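Local coordinates for protein probable glycosidase crf1 (Neosartorya fumigata, PDB 6IBU) that cleaves chitin and transfers the released chains onto beta-1,6-glucan or other chitin, cross-linking polysaccharides in the septa and cell wall of the fungus, at residues K3-L7 with S93-D97; T61-Y67 with P178-G184; K72-K78 with T138-I144. One frame throughout, in Å; residues are numbered along the deposited sequence.

Contact 1: K3-L7 with S93-D97; sequences KCNPL and SDDLD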
loop_
_atom_site.group_PDB
_atom_site.type_symbol
_atom_site.label_atom_id
_atom_site.label_comp_id
_atom_site.label_asym_id
_atom_site.label_seq_id
_atom_site.Cartn_x
_atom_site.Cartn_y
_atom_site.Cartn_z
ATOM N N LYS A 3 -0.630 -5.885 -14.687
ATOM C CA LYS A 3 -0.108 -4.712 -15.440
ATOM C C LYS A 3 -0.958 -4.443 -16.689
ATOM O O LYS A 3 -0.528 -3.610 -17.501
ATOM C CB LYS A 3 1.357 -4.948 -15.831
ATOM N N CYS A 4 -2.103 -5.106 -16.847
ATOM C CA CYS A 4 -3.076 -4.869 -17.944
ATOM C C CYS A 4 -4.001 -3.722 -17.523
ATOM O O CYS A 4 -4.765 -3.954 -16.578
ATOM C CB CYS A 4 -3.855 -6.147 -18.213
ATOM S SG CYS A 4 -4.900 -6.072 -19.687
ATOM N N ASN A 5 -3.947 -2.563 -18.197
ATOM C CA ASN A 5 -4.660 -1.318 -17.793
ATOM C C ASN A 5 -6.048 -1.271 -18.426
ATOM O O ASN A 5 -6.173 -1.142 -19.625
ATOM C CB ASN A 5 -3.871 -0.060 -18.161
ATOM C CG ASN A 5 -4.379 1.194 -17.473
ATOM O OD1 ASN A 5 -5.584 1.397 -17.342
ATOM N ND2 ASN A 5 -3.462 2.035 -17.008
ATOM N N PRO A 6 -7.139 -1.420 -17.649
ATOM C CA PRO A 6 -8.492 -1.401 -18.215
ATOM C C PRO A 6 -8.966 -0.057 -18.790
ATOM O O PRO A 6 -9.964 -0.026 -19.447
ATOM C CB PRO A 6 -9.363 -1.794 -17.021
ATOM C CG PRO A 6 -8.427 -2.550 -16.104
ATOM C CD PRO A 6 -7.131 -1.786 -16.221
ATOM N N LEU A 7 -8.263 1.035 -18.510
ATOM C CA LEU A 7 -8.515 2.343 -19.158
ATOM C C LEU A 7 -8.116 2.269 -20.634
ATOM O O LEU A 7 -8.641 3.070 -21.395
ATOM C CB LEU A 7 -7.701 3.427 -18.445
ATOM C CG LEU A 7 -8.012 3.628 -16.961
ATOM C CD1 LEU A 7 -6.915 4.458 -16.314
ATOM C CD2 LEU A 7 -9.372 4.290 -16.745
ATOM N N SER A 93 -4.971 -0.467 -7.739
ATOM C CA SER A 93 -5.840 -1.070 -8.765
ATOM C C SER A 93 -5.043 -1.269 -10.054
ATOM O O SER A 93 -3.965 -0.671 -10.221
ATOM C CB SER A 93 -7.048 -0.220 -8.996
ATOM O OG SER A 93 -6.813 0.726 -10.026
ATOM N N ASP A 94 -5.601 -2.069 -10.955
ATOM C CA ASP A 94 -5.078 -2.301 -12.319
ATOM C C ASP A 94 -5.160 -1.015 -13.171
ATOM O O ASP A 94 -4.337 -0.961 -14.102
ATOM C CB ASP A 94 -5.757 -3.537 -12.913
ATOM C CG ASP A 94 -5.216 -4.851 -12.358
ATOM O OD1 ASP A 94 -4.398 -4.811 -11.403
ATOM O OD2 ASP A 94 -5.651 -5.908 -12.853
ATOM N N ASP A 95 -6.008 0.008 -12.875
ATOM C CA ASP A 95 -5.959 1.317 -13.612
ATOM C C ASP A 95 -5.114 2.329 -12.836
ATOM O O ASP A 95 -5.002 3.464 -13.229
ATOM C CB ASP A 95 -7.318 1.905 -14.021
ATOM C CG ASP A 95 -8.229 2.388 -12.906
ATOM O OD1 ASP A 95 -7.806 2.420 -11.746
ATOM O OD2 ASP A 95 -9.387 2.724 -13.221
ATOM N N LEU A 96 -4.397 1.852 -11.835
ATOM C CA LEU A 96 -3.423 2.662 -11.061
ATOM C C LEU A 96 -4.168 3.696 -10.209
ATOM O O LEU A 96 -3.572 4.689 -9.899
ATOM C CB LEU A 96 -2.408 3.311 -12.003
ATOM C CG LEU A 96 -1.586 2.286 -12.769
ATOM C CD1 LEU A 96 -0.554 2.976 -13.663
ATOM C CD2 LEU A 96 -0.903 1.331 -11.775
ATOM N N ASP A 97 -5.414 3.440 -9.812
ATOM C CA ASP A 97 -5.963 4.065 -8.592
ATOM C C ASP A 97 -5.087 3.565 -7.446
ATOM O O ASP A 97 -4.580 2.441 -7.510
ATOM C CB ASP A 97 -7.416 3.699 -8.330
ATOM C CG ASP A 97 -8.421 4.447 -9.202
ATOM O OD1 ASP A 97 -8.059 5.501 -9.763
ATOM O OD2 ASP A 97 -9.567 3.946 -9.322
HETATM O O HOH W 1 -6.406 -5.940 -15.770
#

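Contact 2: T61-Y67 with P178-G184; sequences TIDTDFY and PMRLRLG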
loop_
_atom_site.group_PDB
_atom_site.type_symbol
_atom_site.label_atom_id
_atom_site.label_comp_id
_atom_site.label_asym_id
_atom_site.label_seq_id
_atom_site.Cartn_x
_atom_site.Cartn_y
_atom_site.Cartn_z
ATOM N N THR A 61 8.721 -7.622 -1.328
ATOM C CA THR A 61 7.307 -7.218 -1.492
ATOM C C THR A 61 6.395 -8.433 -1.388
ATOM O O THR A 61 6.786 -9.496 -1.858
ATOM C CB THR A 61 7.078 -6.551 -2.851
ATOM O OG1 THR A 61 8.139 -5.637 -3.101
ATOM C CG2 THR A 61 5.778 -5.791 -2.899
ATOM N N ILE A 62 5.206 -8.253 -0.823
ATOM C CA ILE A 62 4.106 -9.242 -0.925
ATOM C C ILE A 62 2.868 -8.509 -1.434
ATOM O O ILE A 62 2.658 -7.356 -1.041
ATOM C CB ILE A 62 3.865 -9.971 0.410
ATOM C CG1 ILE A 62 3.452 -9.030 1.541
ATOM C CG2 ILE A 62 5.085 -10.797 0.799
ATOM C CD1 ILE A 62 2.953 -9.778 2.763
ATOM N N ASP A 63 2.137 -9.144 -2.351
ATOM C CA ASP A 63 0.825 -8.695 -2.874
ATOM C C ASP A 63 -0.232 -9.728 -2.483
ATOM O O ASP A 63 0.073 -10.935 -2.547
ATOM C CB ASP A 63 0.817 -8.654 -4.396
ATOM C CG ASP A 63 1.623 -7.539 -5.008
ATOM O OD1 ASP A 63 1.934 -6.588 -4.276
ATOM O OD2 ASP A 63 1.904 -7.627 -6.222
ATOM N N THR A 64 -1.438 -9.288 -2.142
ATOM C CA THR A 64 -2.611 -10.181 -2.011
ATOM C C THR A 64 -2.905 -10.760 -3.396
ATOM O O THR A 64 -2.774 -10.045 -4.389
ATOM C CB THR A 64 -3.823 -9.469 -1.402
ATOM O OG1 THR A 64 -4.148 -8.297 -2.148
ATOM C CG2 THR A 64 -3.605 -9.101 0.045
ATOM N N ASP A 65 -3.239 -12.038 -3.449
ATOM C CA ASP A 65 -3.705 -12.717 -4.687
ATOM C C ASP A 65 -5.013 -12.062 -5.135
ATOM O O ASP A 65 -5.200 -11.895 -6.335
ATOM C CB ASP A 65 -3.943 -14.211 -4.458
ATOM C CG ASP A 65 -2.691 -15.045 -4.304
ATOM O OD1 ASP A 65 -1.583 -14.559 -4.658
ATOM O OD2 ASP A 65 -2.832 -16.177 -3.809
ATOM N N PHE A 66 -5.835 -11.637 -4.182
ATOM C CA PHE A 66 -7.195 -11.097 -4.398
ATOM C C PHE A 66 -7.172 -9.570 -4.425
ATOM O O PHE A 66 -6.213 -8.938 -3.941
ATOM C CB PHE A 66 -8.127 -11.556 -3.276
ATOM C CG PHE A 66 -7.569 -11.286 -1.902
ATOM C CD1 PHE A 66 -7.749 -10.058 -1.289
ATOM C CD2 PHE A 66 -6.836 -12.254 -1.231
ATOM C CE1 PHE A 66 -7.258 -9.818 -0.018
ATOM C CE2 PHE A 66 -6.326 -12.006 0.036
ATOM C CZ PHE A 66 -6.548 -10.794 0.647
ATOM N N TYR A 67 -8.245 -9.014 -4.991
ATOM C CA TYR A 67 -8.611 -7.581 -4.968
ATOM C C TYR A 67 -9.868 -7.461 -4.117
ATOM O O TYR A 67 -10.633 -8.409 -4.088
ATOM C CB TYR A 67 -8.917 -7.042 -6.364
ATOM C CG TYR A 67 -7.733 -6.988 -7.283
ATOM C CD1 TYR A 67 -7.155 -8.154 -7.762
ATOM C CD2 TYR A 67 -7.215 -5.779 -7.721
ATOM C CE1 TYR A 67 -6.072 -8.121 -8.625
ATOM C CE2 TYR A 67 -6.127 -5.736 -8.581
ATOM C CZ TYR A 67 -5.557 -6.910 -9.035
ATOM O OH TYR A 67 -4.495 -6.867 -9.881
ATOM N N PRO A 178 -11.234 -1.914 -8.026
ATOM C CA PRO A 178 -10.851 -2.953 -7.080
ATOM C C PRO A 178 -9.333 -2.876 -6.903
ATOM O O PRO A 178 -8.616 -2.751 -7.878
ATOM C CB PRO A 178 -11.253 -4.274 -7.745
ATOM C CG PRO A 178 -12.159 -3.851 -8.914
ATOM C CD PRO A 178 -11.740 -2.453 -9.295
ATOM N N MET A 179 -8.886 -2.987 -5.667
ATOM C CA MET A 179 -7.468 -2.787 -5.339
ATOM C C MET A 179 -6.931 -3.994 -4.596
ATOM O O MET A 179 -7.680 -4.638 -3.890
ATOM C CB MET A 179 -7.280 -1.530 -4.489
ATOM C CG MET A 179 -7.423 -0.283 -5.317
ATOM S SD MET A 179 -6.881 1.212 -4.501
ATOM C CE MET A 179 -8.069 1.333 -3.172
ATOM N N ARG A 180 -5.641 -4.242 -4.756
ATOM C CA ARG A 180 -4.955 -5.274 -3.964
ATOM C C ARG A 180 -4.038 -4.566 -2.972
ATOM O O ARG A 180 -3.808 -3.363 -3.098
ATOM C CB ARG A 180 -4.296 -6.279 -4.900
ATOM C CG ARG A 180 -3.085 -5.770 -5.651
ATOM C CD ARG A 180 -2.132 -6.922 -5.803
ATOM N NE ARG A 180 -2.137 -7.397 -7.171
ATOM C CZ ARG A 180 -2.093 -8.668 -7.565
ATOM N NH1 ARG A 180 -2.025 -9.667 -6.697
ATOM N NH2 ARG A 180 -2.116 -8.928 -8.858
ATOM N N LEU A 181 -3.634 -5.280 -1.932
ATOM C CA LEU A 181 -2.744 -4.729 -0.894
ATOM C C LEU A 181 -1.318 -5.181 -1.209
ATOM O O LEU A 181 -1.103 -6.373 -1.403
ATOM C CB LEU A 181 -3.267 -5.226 0.454
ATOM C CG LEU A 181 -2.451 -4.856 1.684
ATOM C CD1 LEU A 181 -2.348 -3.345 1.863
ATOM C CD2 LEU A 181 -3.078 -5.515 2.905
ATOM N N ARG A 182 -0.385 -4.238 -1.299
ATOM C CA ARG A 182 1.059 -4.517 -1.510
ATOM C C ARG A 182 1.790 -4.075 -0.241
ATOM O O ARG A 182 1.532 -2.963 0.253
ATOM C CB ARG A 182 1.581 -3.803 -2.761
ATOM C CG ARG A 182 0.550 -3.752 -3.888
ATOM C CD ARG A 182 1.054 -3.531 -5.311
ATOM N NE ARG A 182 2.314 -4.226 -5.551
ATOM C CZ ARG A 182 3.229 -3.861 -6.438
ATOM N NH1 ARG A 182 3.034 -2.797 -7.201
ATOM N NH2 ARG A 182 4.344 -4.561 -6.552
ATOM N N LEU A 183 2.631 -4.922 0.324
ATOM C CA LEU A 183 3.487 -4.520 1.461
ATOM C C LEU A 183 4.929 -4.665 1.007
ATOM O O LEU A 183 5.252 -5.689 0.396
ATOM C CB LEU A 183 3.203 -5.418 2.656
ATOM C CG LEU A 183 1.785 -5.340 3.190
ATOM C CD1 LEU A 183 1.530 -6.465 4.172
ATOM C CD2 LEU A 183 1.553 -3.984 3.836
ATOM N N GLY A 184 5.775 -3.710 1.365
ATOM C CA GLY A 184 7.192 -3.831 1.001
ATOM C C GLY A 184 8.058 -2.736 1.558
ATOM O O GLY A 184 7.557 -1.675 1.952
#

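Contact 3: K72-K78 with T138-I144; sequences KAEVVMK and TFHTYTI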
loop_
_atom_site.group_PDB
_atom_site.type_symbol
_atom_site.label_atom_id
_atom_site.label_comp_id
_atom_site.label_asym_id
_atom_site.label_seq_id
_atom_site.Cartn_x
_atom_site.Cartn_y
_atom_site.Cartn_z
ATOM N N LYS A 72 -11.941 -1.822 3.849
ATOM C CA LYS A 72 -10.946 -1.451 4.880
ATOM C C LYS A 72 -9.668 -2.268 4.689
ATOM O O LYS A 72 -9.758 -3.481 4.457
ATOM C CB LYS A 72 -11.555 -1.710 6.251
ATOM C CG LYS A 72 -10.841 -1.022 7.397
ATOM C CD LYS A 72 -11.265 -1.547 8.739
ATOM C CE LYS A 72 -11.487 -0.451 9.756
ATOM N NZ LYS A 72 -11.747 -1.027 11.092
ATOM N N ALA A 73 -8.514 -1.622 4.823
ATOM C CA ALA A 73 -7.211 -2.307 4.936
ATOM C C ALA A 73 -6.534 -1.799 6.212
ATOM O O ALA A 73 -6.354 -0.587 6.366
ATOM C CB ALA A 73 -6.406 -2.088 3.677
ATOM N N GLU A 74 -6.228 -2.708 7.126
ATOM C CA GLU A 74 -5.592 -2.389 8.421
ATOM C C GLU A 74 -4.296 -3.203 8.520
ATOM O O GLU A 74 -4.344 -4.436 8.392
ATOM C CB GLU A 74 -6.604 -2.682 9.519
ATOM C CG GLU A 74 -6.159 -2.265 10.905
ATOM C CD GLU A 74 -7.325 -2.168 11.875
ATOM O OE1 GLU A 74 -8.031 -1.130 11.827
ATOM O OE2 GLU A 74 -7.543 -3.140 12.665
ATOM N N VAL A 75 -3.165 -2.538 8.725
ATOM C CA VAL A 75 -1.847 -3.215 8.747
ATOM C C VAL A 75 -1.149 -2.845 10.048
ATOM O O VAL A 75 -1.070 -1.669 10.361
ATOM C CB VAL A 75 -1.006 -2.852 7.520
ATOM C CG1 VAL A 75 0.313 -3.602 7.534
ATOM C CG2 VAL A 75 -1.767 -3.119 6.233
ATOM N N VAL A 76 -0.695 -3.830 10.810
ATOM C CA VAL A 76 0.155 -3.565 12.010
ATOM C C VAL A 76 1.630 -3.681 11.540
ATOM O O VAL A 76 1.930 -4.770 11.062
ATOM C CB VAL A 76 -0.248 -4.524 13.148
ATOM C CG1 VAL A 76 0.658 -4.407 14.360
ATOM C CG2 VAL A 76 -1.700 -4.305 13.549
ATOM N N MET A 77 2.467 -2.588 11.532
ATOM C CA MET A 77 3.816 -2.412 10.912
ATOM C C MET A 77 4.677 -1.590 11.871
ATOM O O MET A 77 4.190 -0.805 12.761
ATOM C CB MET A 77 3.788 -1.720 9.533
ATOM C CG MET A 77 5.150 -1.262 9.054
ATOM S SD MET A 77 5.023 -0.587 7.473
ATOM C CE MET A 77 4.265 0.996 7.821
ATOM N N LYS A 78 5.871 -2.088 11.884
ATOM C CA LYS A 78 7.014 -1.373 12.428
ATOM C C LYS A 78 7.912 -1.098 11.243
ATOM O O LYS A 78 8.287 -2.024 10.571
ATOM C CB LYS A 78 7.682 -2.191 13.528
ATOM C CG LYS A 78 8.785 -1.388 14.195
ATOM C CD LYS A 78 9.327 -2.015 15.436
ATOM C CE LYS A 78 10.211 -3.188 15.053
ATOM N NZ LYS A 78 11.434 -3.285 15.888
ATOM N N THR A 138 8.583 1.116 16.932
ATOM C CA THR A 138 7.413 0.543 17.614
ATOM C C THR A 138 6.389 0.153 16.559
ATOM O O THR A 138 6.451 0.741 15.527
ATOM C CB THR A 138 6.784 1.606 18.495
ATOM O OG1 THR A 138 5.755 1.016 19.283
ATOM C CG2 THR A 138 6.177 2.691 17.651
ATOM N N PHE A 139 5.474 -0.788 16.785
ATOM C CA PHE A 139 4.359 -1.138 15.855
ATOM C C PHE A 139 3.263 -0.082 15.973
ATOM O O PHE A 139 3.055 0.443 17.064
ATOM C CB PHE A 139 3.825 -2.529 16.178
ATOM C CG PHE A 139 4.725 -3.593 15.621
ATOM C CD1 PHE A 139 4.560 -4.002 14.314
ATOM C CD2 PHE A 139 5.769 -4.118 16.368
ATOM C CE1 PHE A 139 5.383 -4.971 13.773
ATOM C CE2 PHE A 139 6.593 -5.093 15.826
ATOM C CZ PHE A 139 6.396 -5.520 14.532
ATOM N N HIS A 140 2.602 0.222 14.861
ATOM C CA HIS A 140 1.380 1.052 14.814
ATOM C C HIS A 140 0.383 0.320 13.937
ATOM O O HIS A 140 0.797 -0.498 13.127
ATOM C CB HIS A 140 1.673 2.447 14.251
ATOM C CG HIS A 140 2.472 3.297 15.171
ATOM N ND1 HIS A 140 1.923 3.856 16.299
ATOM C CD2 HIS A 140 3.773 3.662 15.145
ATOM C CE1 HIS A 140 2.860 4.540 16.931
ATOM N NE2 HIS A 140 4.002 4.427 16.248
ATOM N N THR A 141 -0.886 0.652 14.079
ATOM C CA THR A 141 -1.950 0.115 13.221
ATOM C C THR A 141 -2.246 1.167 12.162
ATOM O O THR A 141 -2.768 2.214 12.508
ATOM C CB THR A 141 -3.182 -0.252 14.038
ATOM O OG1 THR A 141 -2.742 -1.159 15.037
ATOM C CG2 THR A 141 -4.246 -0.886 13.183
ATOM N N TYR A 142 -1.942 0.861 10.912
ATOM C CA TYR A 142 -2.209 1.765 9.774
ATOM C C TYR A 142 -3.497 1.292 9.102
ATOM O O TYR A 142 -3.557 0.170 8.595
ATOM C CB TYR A 142 -1.012 1.777 8.848
ATOM C CG TYR A 142 0.249 2.300 9.479
ATOM C CD1 TYR A 142 0.580 3.645 9.415
ATOM C CD2 TYR A 142 1.125 1.437 10.126
ATOM C CE1 TYR A 142 1.748 4.120 9.990
ATOM C CE2 TYR A 142 2.309 1.894 10.673
ATOM C CZ TYR A 142 2.630 3.235 10.603
ATOM O OH TYR A 142 3.792 3.684 11.167
ATOM N N THR A 143 -4.511 2.140 9.125
ATOM C CA THR A 143 -5.871 1.785 8.673
ATOM C C THR A 143 -6.296 2.715 7.536
ATOM O O THR A 143 -6.193 3.922 7.692
ATOM C CB THR A 143 -6.860 1.879 9.834
ATOM O OG1 THR A 143 -6.301 1.135 10.916
ATOM C CG2 THR A 143 -8.236 1.378 9.456
ATOM N N ILE A 144 -6.785 2.137 6.451
ATOM C CA ILE A 144 -7.393 2.877 5.314
ATOM C C ILE A 144 -8.845 2.448 5.215
ATOM O O ILE A 144 -9.051 1.297 4.971
ATOM C CB ILE A 144 -6.638 2.600 4.011
ATOM C CG1 ILE A 144 -5.195 3.096 4.079
ATOM C CG2 ILE A 144 -7.394 3.208 2.835
ATOM C CD1 ILE A 144 -4.335 2.662 2.925
HETATM O O HOH W 2 -3.601 0.603 5.840
HETATM O O HOH W 3 5.275 1.949 12.540
#

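Contact 1: K3-L7 with S93-D97
Asn5 and Asp95 lie with their CA atoms 5.1 Å apart where the irregular N-terminal segment 3-7 runs past the tight turn 93-97, and the segments meet by packing and through one water. The amide of Asn5 approaches Asp95 with OD1 3.7 Å from Asp95 CA, its plane turned 55° from that of the carboxylate. CG of Asn5 stands anti to the backbone N (chi1 -166°), which also lets OD1 accept from Leu7 N at 2.9 Å in an Asx turn. Leu7 then lays CG and its CD1 branch against Asp95 CB, CD1 at 3.5 Å from it, while Pro6 sets CD beside the carbonyl oxygen of Asp94.

The turn is the end of a hairpin in the GH16 catalytic domain: a type I turn from Ser93 to Leu96, with Leu96 in a left-handed conformation (phi 70°), joins strand 85-93 to strand 98-105, at whose start lies Glu98, the probable nucleophile. OD1 of Asp95 is used within its own loop and by a neighbour. It takes Ser93 OG at 2.6 Å and Asp97 N at 3.2 Å from opposite faces of the carboxylate plane, the latter making a second Asx turn, and Thr177 bonds to the same oxygen. Water spans the other end of the contact, donating to Cys4 O at 2.7 Å and to Asp94 OD2 at 3.0 Å. Both oxygens of Asp94 have further partners, OD1 the hydroxyl of Tyr67 and OD2 the amide of Asn14, while Cys4 is tied back to Cys11 by a disulfide.

Contact 2: T61-Y67 with P178-G184
In the sheet that carries the chitin-binding Arg182, strand 61-64 runs antiparallel to strand 179-184. Ile62 and Leu183 form a hydrogen-bonded pair, Ile62 N reaching Leu183 O at 2.8 Å and Leu183 N returning to Ile62 O. Asp63 and Arg182 run alongside each other in the same direction on one face, and Arg182 NE gives a salt bridge to the syn side of Asp63 OD1 at 2.7 Å, with the oxygen near the guanidinium plane. Carboxylate and guanidinium planes stand 75° apart. NH1 has a second partner in Glu92, and the two acids together hold the guanidinium in position.

This is one layer of the GH16 beta sandwich of concanavalin type, and its other face looks into the interior: Ile62 CG1 packs on Leu183 CB at 3.8 Å, while Leu181 meets strand 212-223 of the second sheet. Beyond Thr64 the chain loops outward and comes back at Tyr67. Thr64 OG1, lying between the backbone N and carbonyl carbon (chi1 55°), receives Leu181 N at 3.1 Å and donates to Phe66 O at 2.8 Å, bracing that excursion. Arg180 sets its CB over the Tyr67 ring, 4.1 Å from the centroid. Tyr67 CE1 lies over one face of its guanidinium; over the opposite face Asp63 OD2 is 4.2 Å from NE, a nearness of charges with no N-H pointing at the oxygen.

Contact 3: K72-K78 with T138-I144
Strands 72-78 and 140-144 run antiparallel, their axes 4.5 Å apart and at 158°, with Ala73-Ile144, Val75-Tyr142 and Met77-His140 as the hydrogen-bonded pairs. They belong to the sheet of the GH16 beta sandwich that backs the catalytic layer. Val75, Met77, Tyr142 and Ile144 face the interlayer core, where they touch strands 85-93 and 98-105 of the opposing sheet. Within that face Met77 lies crosswise to Tyr142, and a bend at chi3 (75°) brings its CE methyl over the ring, 4.0 Å from the centroid. Trp101 meets the same tyrosine edge-to-face. His140, on this side too, turns its ring nitrogens to Asp156 and Ala133 O.

The other face carries Glu74, Val76, Thr141 and Thr143. Glu74 lies alongside Thr143, with OE1 3.0 Å from Thr143 OG1, while its CG presses on the CG2 methyl of Thr141 at 3.3 Å. Lys72 makes a long ion pair with Glu74 and rests its CE on the Thr143 methyl. Near the end of the pairing, Lys78 sends its CB squarely over the middle of the Phe139 ring, 3.5 Å from the centroid; Lys217 adds a cation-pi contact to that ring. Two waters serve the core-facing side: one donates to Ala73 O and Tyr142 O, and another lies 3.0 Å from Met77 O and 2.7 Å from Tyr142 OH.

Contacts 2 and 3 lie in the two facing sheets of one beta sandwich, and contact 1 packs the N-terminal segment on a hairpin end beside them. Contact 2 lies in the middle and touches both others. Toward contact 1, Tyr67 OH is 2.6 Å from Asp94 OD1, and Ser93 packs on Pro178 O; toward contact 3, Leu183 CD2 meets Val75 CG1 at 3.9 Å across the interlayer core. Contacts 1 and 3 do not touch, their centres about 25 Å apart on opposite sides of the chain's centre. Each comes near Glu98, the probable nucleophile: the side chains of Asp95 and Ile144 are each about 8 Å from its side chain and that of Met179 about 6 Å, while contact 2 supplies Arg182 to the chitin site.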